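Local coordinates for methylmalonyl-CoA carboxyltransferase 12S subunit (Propionibacterium freudenreichii, PDB 1ON3), which transfers the carboxyl group of methylmalonyl-CoA to the biotin of the 1.3S subunit, as the homohexameric core of the transcarboxylase complex, at residues 312-320 against 330-341. Numbering follows the deposited sequence.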
loop_
_atom_site.group_PDB
_atom_site.type_symbol
_atom_site.label_atom_id
_atom_site.label_comp_id
_atom_site.label_asym_id
_atom_site.label_seq_id
_atom_site.Cartn_x
_atom_site.Cartn_y
_atom_site.Cartn_z
ATOM N N TYR E 312 3.073 21.355 -37.336
ATOM C CA TYR E 312 1.642 21.085 -37.184
ATOM C C TYR E 312 1.016 22.124 -36.251
ATOM O O TYR E 312 1.629 22.502 -35.262
ATOM C CB TYR E 312 1.432 19.695 -36.569
ATOM C CG TYR E 312 -0.019 19.264 -36.462
ATOM C CD1 TYR E 312 -0.774 19.005 -37.603
ATOM C CD2 TYR E 312 -0.630 19.096 -35.217
ATOM C CE1 TYR E 312 -2.100 18.587 -37.512
ATOM C CE2 TYR E 312 -1.958 18.675 -35.113
ATOM C CZ TYR E 312 -2.681 18.422 -36.271
ATOM O OH TYR E 312 -3.977 17.989 -36.198
ATOM N N ALA E 313 -0.193 22.583 -36.575
ATOM C CA ALA E 313 -0.915 23.544 -35.731
ATOM C C ALA E 313 0.051 24.563 -35.151
ATOM O O ALA E 313 0.222 24.662 -33.923
ATOM C CB ALA E 313 -1.643 22.800 -34.603
ATOM N N THR E 314 0.668 25.327 -36.049
ATOM C CA THR E 314 1.674 26.313 -35.686
ATOM C C THR E 314 1.137 27.516 -34.923
ATOM O O THR E 314 1.894 28.433 -34.616
ATOM C CB THR E 314 2.446 26.786 -36.935
ATOM O OG1 THR E 314 1.525 27.349 -37.881
ATOM C CG2 THR E 314 3.181 25.607 -37.580
ATOM N N ASN E 315 -0.168 27.516 -34.645
ATOM C CA ASN E 315 -0.789 28.582 -33.860
ATOM C C ASN E 315 -0.476 28.323 -32.382
ATOM O O ASN E 315 -0.789 29.135 -31.514
ATOM C CB ASN E 315 -2.315 28.626 -34.087
ATOM C CG ASN E 315 -2.967 27.247 -34.089
ATOM O OD1 ASN E 315 -2.468 26.307 -34.715
ATOM N ND2 ASN E 315 -4.106 27.128 -33.411
ATOM N N LEU E 316 0.136 27.172 -32.113
ATOM C CA LEU E 316 0.533 26.800 -30.756
ATOM C C LEU E 316 1.883 26.103 -30.786
ATOM O O LEU E 316 2.106 25.191 -31.575
ATOM C CB LEU E 316 -0.489 25.876 -30.096
ATOM C CG LEU E 316 -0.037 25.580 -28.653
ATOM C CD1 LEU E 316 -1.136 25.930 -27.694
ATOM C CD2 LEU E 316 0.411 24.133 -28.506
ATOM N N VAL E 317 2.783 26.531 -29.914
ATOM C CA VAL E 317 4.118 25.951 -29.846
ATOM C C VAL E 317 4.264 25.017 -28.644
ATOM O O VAL E 317 3.803 25.341 -27.558
ATOM C CB VAL E 317 5.192 27.070 -29.712
ATOM C CG1 VAL E 317 6.546 26.470 -29.401
ATOM C CG2 VAL E 317 5.263 27.893 -30.997
ATOM N N THR E 318 4.889 23.856 -28.854
ATOM C CA THR E 318 5.161 22.900 -27.769
ATOM C C THR E 318 6.635 22.574 -27.975
ATOM O O THR E 318 7.040 22.166 -29.072
ATOM C CB THR E 318 4.331 21.591 -27.877
ATOM O OG1 THR E 318 4.417 21.061 -29.213
ATOM C CG2 THR E 318 2.873 21.847 -27.489
ATOM N N ALA E 319 7.444 22.768 -26.937
ATOM C CA ALA E 319 8.870 22.510 -27.068
ATOM C C ALA E 319 9.541 22.094 -25.767
ATOM O O ALA E 319 9.153 22.524 -24.687
ATOM C CB ALA E 319 9.570 23.763 -27.615
ATOM N N PHE E 320 10.556 21.252 -25.885
ATOM C CA PHE E 320 11.319 20.844 -24.718
ATOM C C PHE E 320 12.472 21.842 -24.584
ATOM O O PHE E 320 13.049 22.282 -25.584
ATOM C CB PHE E 320 11.908 19.444 -24.902
ATOM C CG PHE E 320 10.920 18.333 -24.719
ATOM C CD1 PHE E 320 10.662 17.435 -25.750
ATOM C CD2 PHE E 320 10.273 18.154 -23.501
ATOM C CE1 PHE E 320 9.770 16.363 -25.561
ATOM C CE2 PHE E 320 9.386 17.097 -23.304
ATOM C CZ PHE E 320 9.133 16.199 -24.331
ATOM N N ILE E 330 7.477 23.457 -22.682
ATOM C CA ILE E 330 6.875 24.778 -22.841
ATOM C C ILE E 330 5.700 24.714 -23.807
ATOM O O ILE E 330 5.813 24.117 -24.869
ATOM C CB ILE E 330 7.915 25.802 -23.367
ATOM C CG1 ILE E 330 9.033 25.960 -22.326
ATOM C CG2 ILE E 330 7.244 27.141 -23.668
ATOM C CD1 ILE E 330 10.149 26.857 -22.738
ATOM N N VAL E 331 4.576 25.307 -23.402
ATOM C CA VAL E 331 3.350 25.350 -24.208
ATOM C C VAL E 331 3.060 26.845 -24.330
ATOM O O VAL E 331 2.824 27.524 -23.332
ATOM C CB VAL E 331 2.191 24.637 -23.477
ATOM C CG1 VAL E 331 0.934 24.618 -24.354
ATOM C CG2 VAL E 331 2.610 23.197 -23.132
ATOM N N ALA E 332 3.073 27.349 -25.557
ATOM C CA ALA E 332 2.902 28.772 -25.784
ATOM C C ALA E 332 2.056 29.109 -27.011
ATOM O O ALA E 332 2.197 28.485 -28.064
ATOM C CB ALA E 332 4.295 29.405 -25.918
ATOM N N ASN E 333 1.178 30.098 -26.883
ATOM C CA ASN E 333 0.367 30.489 -28.034
ATOM C C ASN E 333 1.240 31.278 -29.007
ATOM O O ASN E 333 2.179 31.965 -28.593
ATOM C CB ASN E 333 -0.823 31.331 -27.585
ATOM C CG ASN E 333 -1.559 30.708 -26.416
ATOM O OD1 ASN E 333 -1.465 31.179 -25.277
ATOM N ND2 ASN E 333 -2.295 29.638 -26.690
ATOM N N GLN E 334 0.923 31.191 -30.296
ATOM C CA GLN E 334 1.694 31.874 -31.342
ATOM C C GLN E 334 0.847 32.982 -32.005
ATOM O O GLN E 334 0.169 32.737 -32.997
ATOM C CB GLN E 334 2.132 30.837 -32.391
ATOM C CG GLN E 334 3.021 31.374 -33.516
ATOM C CD GLN E 334 4.331 31.931 -33.003
ATOM O OE1 GLN E 334 4.369 33.006 -32.404
ATOM N NE2 GLN E 334 5.419 31.192 -33.225
ATOM N N PRO E 335 0.905 34.219 -31.473
ATOM C CA PRO E 335 0.131 35.343 -32.011
ATOM C C PRO E 335 0.305 35.612 -33.501
ATOM O O PRO E 335 -0.592 36.158 -34.145
ATOM C CB PRO E 335 0.586 36.520 -31.138
ATOM C CG PRO E 335 0.899 35.859 -29.833
ATOM C CD PRO E 335 1.699 34.663 -30.313
ATOM N N SER E 336 1.453 35.226 -34.043
ATOM C CA SER E 336 1.731 35.435 -35.453
ATOM C C SER E 336 1.022 34.461 -36.395
ATOM O O SER E 336 1.153 34.581 -37.612
ATOM C CB SER E 336 3.239 35.383 -35.687
ATOM O OG SER E 336 3.805 34.257 -35.036
ATOM N N VAL E 337 0.281 33.497 -35.844
ATOM C CA VAL E 337 -0.448 32.529 -36.671
ATOM C C VAL E 337 -1.895 32.426 -36.187
ATOM O O VAL E 337 -2.150 32.019 -35.054
ATOM C CB VAL E 337 0.194 31.115 -36.620
ATOM C CG1 VAL E 337 -0.628 30.142 -37.435
ATOM C CG2 VAL E 337 1.618 31.164 -37.148
ATOM N N MET E 338 -2.834 32.814 -37.048
ATOM C CA MET E 338 -4.249 32.781 -36.716
ATOM C C MET E 338 -4.551 33.528 -35.419
ATOM O O MET E 338 -5.410 33.102 -34.642
ATOM C CB MET E 338 -4.721 31.334 -36.590
ATOM C CG MET E 338 -4.747 30.562 -37.902
ATOM S SD MET E 338 -5.369 28.885 -37.654
ATOM C CE MET E 338 -3.870 28.093 -37.192
ATOM N N SER E 339 -3.850 34.643 -35.202
ATOM C CA SER E 339 -4.019 35.481 -34.010
ATOM C C SER E 339 -3.761 34.745 -32.698
ATOM O O SER E 339 -4.151 35.207 -31.618
ATOM C CB SER E 339 -5.426 36.090 -33.973
ATOM O OG SER E 339 -5.661 36.917 -35.104
ATOM N N GLY E 340 -3.091 33.605 -32.779
ATOM C CA GLY E 340 -2.825 32.857 -31.561
ATOM C C GLY E 340 -4.043 32.096 -31.056
ATOM O O GLY E 340 -4.026 31.557 -29.946
ATOM N N CYS E 341 -5.110 32.056 -31.856
ATOM C CA CYS E 341 -6.309 31.321 -31.466
ATOM C C CYS E 341 -6.010 29.839 -31.273
ATOM O O CYS E 341 -5.159 29.279 -31.970
ATOM C CB CYS E 341 -7.386 31.415 -32.548
ATOM S SG CYS E 341 -8.224 33.011 -32.675
HETATM O O HOH W 1 4.797 28.472 -34.919
HETATM O O HOH W 2 -2.743 29.218 -29.502
#
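The backbone O of Asn315 is gripped by Gln334 N at 2.9 Å, standing well above the carbonyl plane rather than on a lone pair; 2.8 Å from the same Asn315 O lies a water that accepts from Asn333 ND2 and has Gly340 O also in reach, so its protons are contested. The Asn315 side chain, with CG set between its own N and carbonyl carbon (chi1 43°), gives Cys341 O a 2.8 Å bond from ND2 that is almost straight (178°) and lies in the amide plane, while Asp343 OD1 takes a bond from the same nitrogen. A short amide with two N-H groups suits this place, and the methyl CE of Met338 rests 3.3 Å from Asn315 CG. With an alanine here, Cys341 O and Asp343 would probably lose this donor, and the Met338 methyl the amide it lies against. Beyond these loops the segments pair as an antiparallel beta hairpin within the mixed sheet of the C-terminal carboxyltransferase half, of the ClpP/crotonase clan, where strand 326-333 passes the pairing on to parallel strand 364-370. Val317 and Ala332 exchange two backbone bonds, as do Ala319 and Ile330. On the face toward helix 344-359, Leu316 CD1 meets Val331 CG1 at 4.1 Å, apolar branches suited to a buried layer. Branched Val337 fills in beside Thr314, its CG1 3.6 Å from Thr314 OG1, and Gln334's amide bonds to Asp291 and Val292.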